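Local coordinates for WYL1 (Ruminococcus sp., PDB 6OAW), which is a WYL-domain accessory protein that probably modulates the activity of a Type VI-D CRISPR-Cas system, at residues D148-Y151 against Y152-K155; F346-P349 against P350-K354; D371-E374 against E375-L379. All blocks are in the same frame, centred on the assembly; numbering follows the deposited sequence.

From the N terminus, interaction 1 comes first, closing the loop between helices 139-145 and 151-156 in the largely helical N-terminal part of the chain. The chain then runs through an antiparallel sheet that begins with strand 205-211, before interaction 2, where the loop after strand 342-346 enters helix 350-357. Interaction 3 closes no loop but lies within helix 370-389, near the C terminus. The three follow in series, with no nesting or crossing. Interaction 1 stands alone, its centre about 52 and 59 Å from those of interactions 2 and 3. The latter two touch, joined by a salt bridge between Lys354 and Glu375 that ties helix 350-357 to helix 370-389.

Interaction 1: residues D148-Y151 against Y152-K155; sequences DDLY and YENK
Tyr152 turns a ring face to Tyr151, whose CD2 sits 3.6 Å above the centre of that ring. The planes meet at 79°, a T-shaped stack of neighbours in sequence. With CG anti to the backbone N (chi1 -178°), the Tyr151 ring is brought alongside Tyr152 and supplies the edge. Tyr152 also packs on Val91 and Ile95, so an alanine here would probably leave the Tyr151 edge without its aromatic face and open a gap toward helix 92-96. Glu153 folds back at chi2, bringing OE1 within 3.5 Å of Leu150 CD2, while OE2 accepts hydrogen bonds from the backbone N-H groups of Val91 and Glu92. Asn154 grips the N-cap carbonyl twice: its backbone N gives a nearly linear bond to Leu150 O at 3.0 Å, and its ND2 adds a weak one to the same oxygen at 2.9 Å. Leu150 itself is buried against Tyr67 and Phe164. Lys155 crosses the Tyr151 ring at a slant, its CE 3.2 Å from Tyr151 OH, and its backbone N makes a weak bond to Tyr151 O. Helix 151-156 thus starts on a carbonyl held by one good backbone bond and a weak side-chain one, and the carboxylate of Glu153, facing two N-H groups at the start of helix 92-96, is likely to be stabilised in its charged form.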
loop_
_atom_site.group_PDB
_atom_site.type_symbol
_atom_site.label_atom_id
_atom_site.label_comp_id
_atom_site.label_asym_id
_atom_site.label_seq_id
_atom_site.Cartn_x
_atom_site.Cartn_y
_atom_site.Cartn_z
ATOM N N ASP B 148 -5.581 -29.503 -17.435
ATOM C CA ASP B 148 -5.637 -28.678 -18.668
ATOM C C ASP B 148 -6.264 -27.313 -18.340
ATOM O O ASP B 148 -6.496 -26.545 -19.268
ATOM C CB ASP B 148 -6.368 -29.458 -19.772
ATOM C CG ASP B 148 -5.637 -30.726 -20.196
ATOM O OD1 ASP B 148 -4.400 -30.648 -20.365
ATOM O OD2 ASP B 148 -6.297 -31.793 -20.323
ATOM N N ASP B 149 -6.535 -27.016 -17.063
ATOM C CA ASP B 149 -7.323 -25.824 -16.650
ATOM C C ASP B 149 -6.384 -24.673 -16.289
ATOM O O ASP B 149 -6.836 -23.751 -15.605
ATOM C CB ASP B 149 -8.270 -26.168 -15.499
ATOM C CG ASP B 149 -9.427 -27.064 -15.902
ATOM O OD1 ASP B 149 -9.968 -26.867 -16.990
ATOM O OD2 ASP B 149 -9.779 -27.943 -15.128
ATOM N N LEU B 150 -5.131 -24.708 -16.732
ATOM C CA LEU B 150 -4.132 -23.613 -16.566
ATOM C C LEU B 150 -3.527 -23.283 -17.939
ATOM O O LEU B 150 -2.302 -23.009 -18.017
ATOM C CB LEU B 150 -3.061 -24.090 -15.574
ATOM C CG LEU B 150 -3.483 -24.037 -14.103
ATOM C CD1 LEU B 150 -2.481 -24.762 -13.211
ATOM C CD2 LEU B 150 -3.646 -22.595 -13.657
ATOM N N TYR B 151 -4.342 -23.370 -18.990
ATOM C CA TYR B 151 -3.894 -23.234 -20.398
ATOM C C TYR B 151 -2.996 -21.994 -20.551
ATOM O O TYR B 151 -1.869 -22.114 -21.029
ATOM C CB TYR B 151 -5.120 -23.209 -21.321
ATOM C CG TYR B 151 -4.815 -23.133 -22.797
ATOM C CD1 TYR B 151 -4.204 -24.178 -23.474
ATOM C CD2 TYR B 151 -5.152 -21.995 -23.517
ATOM C CE1 TYR B 151 -3.913 -24.079 -24.825
ATOM C CE2 TYR B 151 -4.873 -21.879 -24.864
ATOM C CZ TYR B 151 -4.253 -22.926 -25.520
ATOM O OH TYR B 151 -3.971 -22.778 -26.845
ATOM N N TYR B 152 -3.485 -20.817 -20.158
ATOM C CA TYR B 152 -2.812 -19.522 -20.432
ATOM C C TYR B 152 -1.622 -19.332 -19.487
ATOM O O TYR B 152 -0.645 -18.688 -19.890
ATOM C CB TYR B 152 -3.817 -18.374 -20.360
ATOM C CG TYR B 152 -4.871 -18.457 -21.431
ATOM C CD1 TYR B 152 -4.567 -18.197 -22.758
ATOM C CD2 TYR B 152 -6.163 -18.836 -21.122
ATOM C CE1 TYR B 152 -5.536 -18.289 -23.753
ATOM C CE2 TYR B 152 -7.133 -18.961 -22.102
ATOM C CZ TYR B 152 -6.826 -18.681 -23.422
ATOM O OH TYR B 152 -7.833 -18.789 -24.345
ATOM N N GLU B 153 -1.696 -19.860 -18.265
ATOM C CA GLU B 153 -0.581 -19.785 -17.289
ATOM C C GLU B 153 0.611 -20.581 -17.845
ATOM O O GLU B 153 1.746 -20.078 -17.805
ATOM C CB GLU B 153 -1.059 -20.269 -15.916
ATOM C CG GLU B 153 -2.024 -19.302 -15.246
ATOM C CD GLU B 153 -3.490 -19.406 -15.656
ATOM O OE1 GLU B 153 -3.830 -20.380 -16.363
ATOM O OE2 GLU B 153 -4.312 -18.517 -15.248
ATOM N N ASN B 154 0.354 -21.755 -18.402
ATOM C CA ASN B 154 1.397 -22.630 -19.018
ATOM C C ASN B 154 2.154 -21.857 -20.113
ATOM O O ASN B 154 3.392 -22.014 -20.209
ATOM C CB ASN B 154 0.791 -23.943 -19.520
ATOM C CG ASN B 154 0.657 -24.965 -18.414
ATOM O OD1 ASN B 154 1.659 -25.427 -17.891
ATOM N ND2 ASN B 154 -0.564 -25.307 -18.037
ATOM N N LYS B 155 1.449 -21.024 -20.879
ATOM C CA LYS B 155 2.033 -20.228 -21.985
ATOM C C LYS B 155 2.801 -19.034 -21.417
ATOM O O LYS B 155 3.950 -18.822 -21.825
ATOM C CB LYS B 155 0.943 -19.755 -22.952
ATOM C CG LYS B 155 0.421 -20.801 -23.939
ATOM C CD LYS B 155 -0.639 -20.202 -24.857
ATOM C CE LYS B 155 -1.384 -21.227 -25.686
ATOM N NZ LYS B 155 -1.055 -21.094 -27.120
#

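Interaction 2: residues F346-P349 against P350-K354; sequences FISP and PIQVK
Val353 packs back against Phe346 and Pro349, and Gln352 against Ser348 and Pro349, so that the first turn of the helix meets the loop leading into it at two places. The two methyls of Val353 are set apart by its first torsion: CG1 is anti to the backbone N (chi1 -173°), which leaves CG2 beside that nitrogen and directed at the loop. There CG2 lies 4.0 Å from Phe346 CB and 3.5 Å from Pro349 O. The Phe346 ring does not follow its CB into this contact; it leads away from the helix start and meets Phe357 edge-to-face. Gln352 reaches out as an extended chain, crossing the Pro349 ring obliquely. Its OE1 comes to rest 3.8 Å from Pro349 CD and equally far from Ser348 CB. NE2 of the same amide is hydrogen-bonded to Gln328 O, a bond that probably sets which way round the amide lies, and Ser348 OG is hydrogen-bonded to the backbone N of Ile331.

This is a strand-loop-helix junction with Pro349 at the N-cap and Pro350 opening the helix, a position where the missing N-H of proline costs no helical bond. Pro349 O takes two donors. Val353 N approaches at 3.3 Å nearly in line with the carbonyl, whereas Gln352 N, at 3.0 Å, stands above the carbonyl plane by 50°. Pro349 CB lies 4.3 Å from Ile351 CG2. Strand 310-314 backs the junction: Val353 and Phe346 both rest on Val312, Pro350 packs on Ser310, and Phe346 pairs through its backbone with Ser310.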
loop_
_atom_site.group_PDB
_atom_site.type_symbol
_atom_site.label_atom_id
_atom_site.label_comp_id
_atom_site.label_asym_id
_atom_site.label_seq_id
_atom_site.Cartn_x
_atom_site.Cartn_y
_atom_site.Cartn_z
ATOM N N PHE B 346 -18.220 15.537 20.779
ATOM C CA PHE B 346 -18.099 14.496 19.743
ATOM C C PHE B 346 -19.202 13.504 20.036
ATOM O O PHE B 346 -19.502 13.336 21.230
ATOM C CB PHE B 346 -16.665 13.966 19.709
ATOM C CG PHE B 346 -15.705 14.955 19.106
ATOM C CD1 PHE B 346 -15.049 15.870 19.900
ATOM C CD2 PHE B 346 -15.470 14.985 17.732
ATOM C CE1 PHE B 346 -14.164 16.792 19.347
ATOM C CE2 PHE B 346 -14.591 15.910 17.178
ATOM C CZ PHE B 346 -13.954 16.825 17.983
ATOM N N ILE B 347 -19.849 12.996 18.992
ATOM C CA ILE B 347 -21.003 12.061 19.103
ATOM C C ILE B 347 -20.589 10.695 18.562
ATOM O O ILE B 347 -21.389 9.744 18.679
ATOM C CB ILE B 347 -22.258 12.614 18.390
ATOM C CG1 ILE B 347 -22.009 12.985 16.927
ATOM C CG2 ILE B 347 -22.851 13.790 19.160
ATOM C CD1 ILE B 347 -23.302 12.949 16.083
ATOM N N SER B 348 -19.403 10.585 17.969
ATOM C CA SER B 348 -18.813 9.278 17.601
ATOM C C SER B 348 -18.697 8.458 18.875
ATOM O O SER B 348 -18.575 9.011 19.954
ATOM C CB SER B 348 -17.453 9.416 16.954
ATOM O OG SER B 348 -17.508 10.306 15.857
ATOM N N PRO B 349 -18.694 7.117 18.790
ATOM C CA PRO B 349 -18.503 6.292 19.979
ATOM C C PRO B 349 -17.290 6.739 20.794
ATOM O O PRO B 349 -16.252 7.114 20.251
ATOM C CB PRO B 349 -18.321 4.889 19.391
ATOM C CG PRO B 349 -19.103 4.938 18.088
ATOM C CD PRO B 349 -18.895 6.338 17.558
ATOM N N PRO B 350 -17.418 6.798 22.140
ATOM C CA PRO B 350 -16.319 7.260 22.993
ATOM C C PRO B 350 -14.968 6.583 22.702
ATOM O O PRO B 350 -13.905 7.210 22.843
ATOM C CB PRO B 350 -16.802 6.895 24.414
ATOM C CG PRO B 350 -18.315 6.874 24.325
ATOM C CD PRO B 350 -18.653 6.503 22.895
ATOM N N ILE B 351 -14.991 5.301 22.351
ATOM C CA ILE B 351 -13.738 4.528 22.094
ATOM C C ILE B 351 -12.992 5.134 20.888
ATOM O O ILE B 351 -11.723 5.225 20.978
ATOM C CB ILE B 351 -13.985 3.021 21.931
ATOM C CG1 ILE B 351 -12.641 2.299 21.813
ATOM C CG2 ILE B 351 -14.872 2.736 20.738
ATOM C CD1 ILE B 351 -12.740 0.808 21.927
ATOM N N GLN B 352 -13.721 5.592 19.854
ATOM C CA GLN B 352 -13.116 6.176 18.629
ATOM C C GLN B 352 -12.557 7.549 18.971
ATOM O O GLN B 352 -11.467 7.885 18.496
ATOM C CB GLN B 352 -14.133 6.272 17.504
ATOM C CG GLN B 352 -13.583 6.879 16.221
ATOM C CD GLN B 352 -14.687 6.975 15.188
ATOM O OE1 GLN B 352 -15.772 6.418 15.361
ATOM N NE2 GLN B 352 -14.432 7.727 14.133
ATOM N N VAL B 353 -13.267 8.325 19.790
ATOM C CA VAL B 353 -12.751 9.651 20.264
ATOM C C VAL B 353 -11.389 9.434 20.947
ATOM O O VAL B 353 -10.435 10.158 20.627
ATOM C CB VAL B 353 -13.764 10.350 21.199
ATOM C CG1 VAL B 353 -13.324 11.758 21.557
ATOM C CG2 VAL B 353 -15.129 10.406 20.550
ATOM N N LYS B 354 -11.331 8.486 21.869
ATOM C CA LYS B 354 -10.120 8.121 22.648
ATOM C C LYS B 354 -8.980 7.720 21.688
ATOM O O LYS B 354 -7.844 8.241 21.811
ATOM C CB LYS B 354 -10.503 6.923 23.518
ATOM C CG LYS B 354 -10.046 6.893 24.946
ATOM C CD LYS B 354 -9.592 5.520 25.369
ATOM C CE LYS B 354 -10.676 4.471 25.369
ATOM N NZ LYS B 354 -10.090 3.122 25.202
#

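Interaction 3: residues D371-E374 against E375-L379; sequences DSFE and EMRTL
Thr378 binds back to the carbonyl of Glu374 with two groups at once. Its OG1 donates to Glu374 O at 3.0 Å and its backbone N to the same oxygen at 3.1 Å, the two arriving from opposite faces of the carbonyl plane. The hydroxyl is placed for this by a chi1 of -65°, which puts OG1 beside the threonine's own nitrogen and anti to its carbonyl carbon. One residue earlier, Arg377 N bonds to Phe373 O at 2.9 Å, and the arginine CD passes 4.3 Å from Phe373 CE2, approaching that ring obliquely. Met376, present as selenomethionine, bonds through its N to Ser372 O and also lays its CG against that oxygen, at 3.2 Å. Glu375 does much the same with Asp371 O, which receives the backbone N at 2.9 Å and has the glutamate CG 3.4 Å away.

The backbone bonds among these are the i to i+4 bonds of a regular alpha helix, the long C-terminal helix 370-389, with the threonine hydroxyl as a supplement. Outside the helix, strand 364-368, helix 350-357 and the second subunit meet these side chains. With CG anti to the backbone N (chi1 -175°) and the chain extended as far as NE, Arg377 brings NE to a hydrogen bond with Asn388 OD1 of the second subunit, and Phe373 and Arg377 both pack on Val391 of that subunit. Met376 bends on itself to lie on Ile366 and Asn358 within its own chain, and also meets Tyr387 of the second subunit. Glu375 OE2 is held by Lys354, whose positive charge would probably offset the nearness of Asp371, its OD1 5.2 Å from Glu375 OE1.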
loop_
_atom_site.group_PDB
_atom_site.type_symbol
_atom_site.label_atom_id
_atom_site.label_comp_id
_atom_site.label_asym_id
_atom_site.label_seq_id
_atom_site.Cartn_x
_atom_site.Cartn_y
_atom_site.Cartn_z
ATOM N N ASP B 371 -14.318 7.699 32.195
ATOM C CA ASP B 371 -13.482 6.618 31.624
ATOM C C ASP B 371 -12.342 7.109 30.737
ATOM O O ASP B 371 -11.151 6.687 30.940
ATOM C CB ASP B 371 -14.322 5.844 30.622
ATOM C CG ASP B 371 -14.985 4.707 31.301
ATOM O OD1 ASP B 371 -14.635 4.530 32.468
ATOM O OD2 ASP B 371 -15.786 4.037 30.650
ATOM N N SER B 372 -12.710 7.867 29.711
ATOM C CA SER B 372 -11.766 8.434 28.717
ATOM C C SER B 372 -10.833 9.420 29.426
ATOM O O SER B 372 -9.618 9.321 29.283
ATOM C CB SER B 372 -12.540 9.078 27.599
ATOM O OG SER B 372 -13.397 8.123 26.982
ATOM N N PHE B 373 -11.367 10.299 30.256
ATOM C CA PHE B 373 -10.520 11.230 31.036
ATOM C C PHE B 373 -9.477 10.445 31.850
ATOM O O PHE B 373 -8.288 10.772 31.766
ATOM C CB PHE B 373 -11.348 12.094 31.966
ATOM C CG PHE B 373 -10.456 13.003 32.759
ATOM C CD1 PHE B 373 -9.909 14.112 32.155
ATOM C CD2 PHE B 373 -10.179 12.747 34.090
ATOM C CE1 PHE B 373 -9.079 14.952 32.859
ATOM C CE2 PHE B 373 -9.333 13.589 34.783
ATOM C CZ PHE B 373 -8.775 14.678 34.165
ATOM N N GLU B 374 -9.911 9.414 32.569
ATOM C CA GLU B 374 -9.065 8.654 33.519
ATOM C C GLU B 374 -7.997 7.838 32.748
ATOM O O GLU B 374 -6.836 7.807 33.198
ATOM C CB GLU B 374 -9.943 7.784 34.415
ATOM C CG GLU B 374 -10.855 8.585 35.352
ATOM C CD GLU B 374 -11.994 7.801 35.974
ATOM O OE1 GLU B 374 -12.964 8.442 36.464
ATOM O OE2 GLU B 374 -11.871 6.561 36.033
ATOM N N GLU B 375 -8.356 7.241 31.605
ATOM C CA GLU B 375 -7.385 6.487 30.758
ATOM C C GLU B 375 -6.351 7.459 30.185
ATOM O O GLU B 375 -5.182 7.132 30.223
ATOM C CB GLU B 375 -8.033 5.738 29.594
ATOM C CG GLU B 375 -8.700 4.453 30.023
ATOM C CD GLU B 375 -9.507 3.820 28.907
ATOM O OE1 GLU B 375 -10.735 3.572 29.129
ATOM O OE2 GLU B 375 -8.906 3.654 27.792
HETATM N N MSE B 376 -6.783 8.598 29.660
HETATM C CA MSE B 376 -5.849 9.585 29.068
HETATM C C MSE B 376 -4.926 10.102 30.170
HETATM O O MSE B 376 -3.716 10.156 29.906
HETATM C CB MSE B 376 -6.590 10.743 28.411
HETATM C CG MSE B 376 -7.385 10.350 27.169
HETATM SE SE MSE B 376 -6.324 9.384 25.793
HETATM C CE MSE B 376 -6.538 7.480 26.269
ATOM N N ARG B 377 -5.465 10.416 31.366
ATOM C CA ARG B 377 -4.637 10.948 32.472
ATOM C C ARG B 377 -3.543 9.916 32.819
ATOM O O ARG B 377 -2.381 10.324 32.956
ATOM C CB ARG B 377 -5.455 11.308 33.710
ATOM C CG ARG B 377 -4.605 11.973 34.789
ATOM C CD ARG B 377 -5.417 12.187 36.029
ATOM N NE ARG B 377 -4.657 12.926 37.025
ATOM C CZ ARG B 377 -4.774 12.753 38.337
ATOM N NH1 ARG B 377 -5.646 11.879 38.814
ATOM N NH2 ARG B 377 -4.030 13.460 39.167
ATOM N N THR B 378 -3.912 8.645 32.971
ATOM C CA THR B 378 -2.983 7.520 33.244
ATOM C C THR B 378 -1.939 7.426 32.113
ATOM O O THR B 378 -0.736 7.439 32.424
ATOM C CB THR B 378 -3.778 6.215 33.383
ATOM O OG1 THR B 378 -4.571 6.409 34.550
ATOM C CG2 THR B 378 -2.911 4.973 33.525
ATOM N N LEU B 379 -2.379 7.354 30.847
ATOM C CA LEU B 379 -1.443 7.227 29.700
ATOM C C LEU B 379 -0.405 8.351 29.774
ATOM O O LEU B 379 0.818 8.060 29.711
ATOM C CB LEU B 379 -2.217 7.277 28.383
ATOM C CG LEU B 379 -1.374 7.359 27.106
ATOM C CD1 LEU B 379 -0.550 6.079 26.899
ATOM C CD2 LEU B 379 -2.293 7.614 25.901
#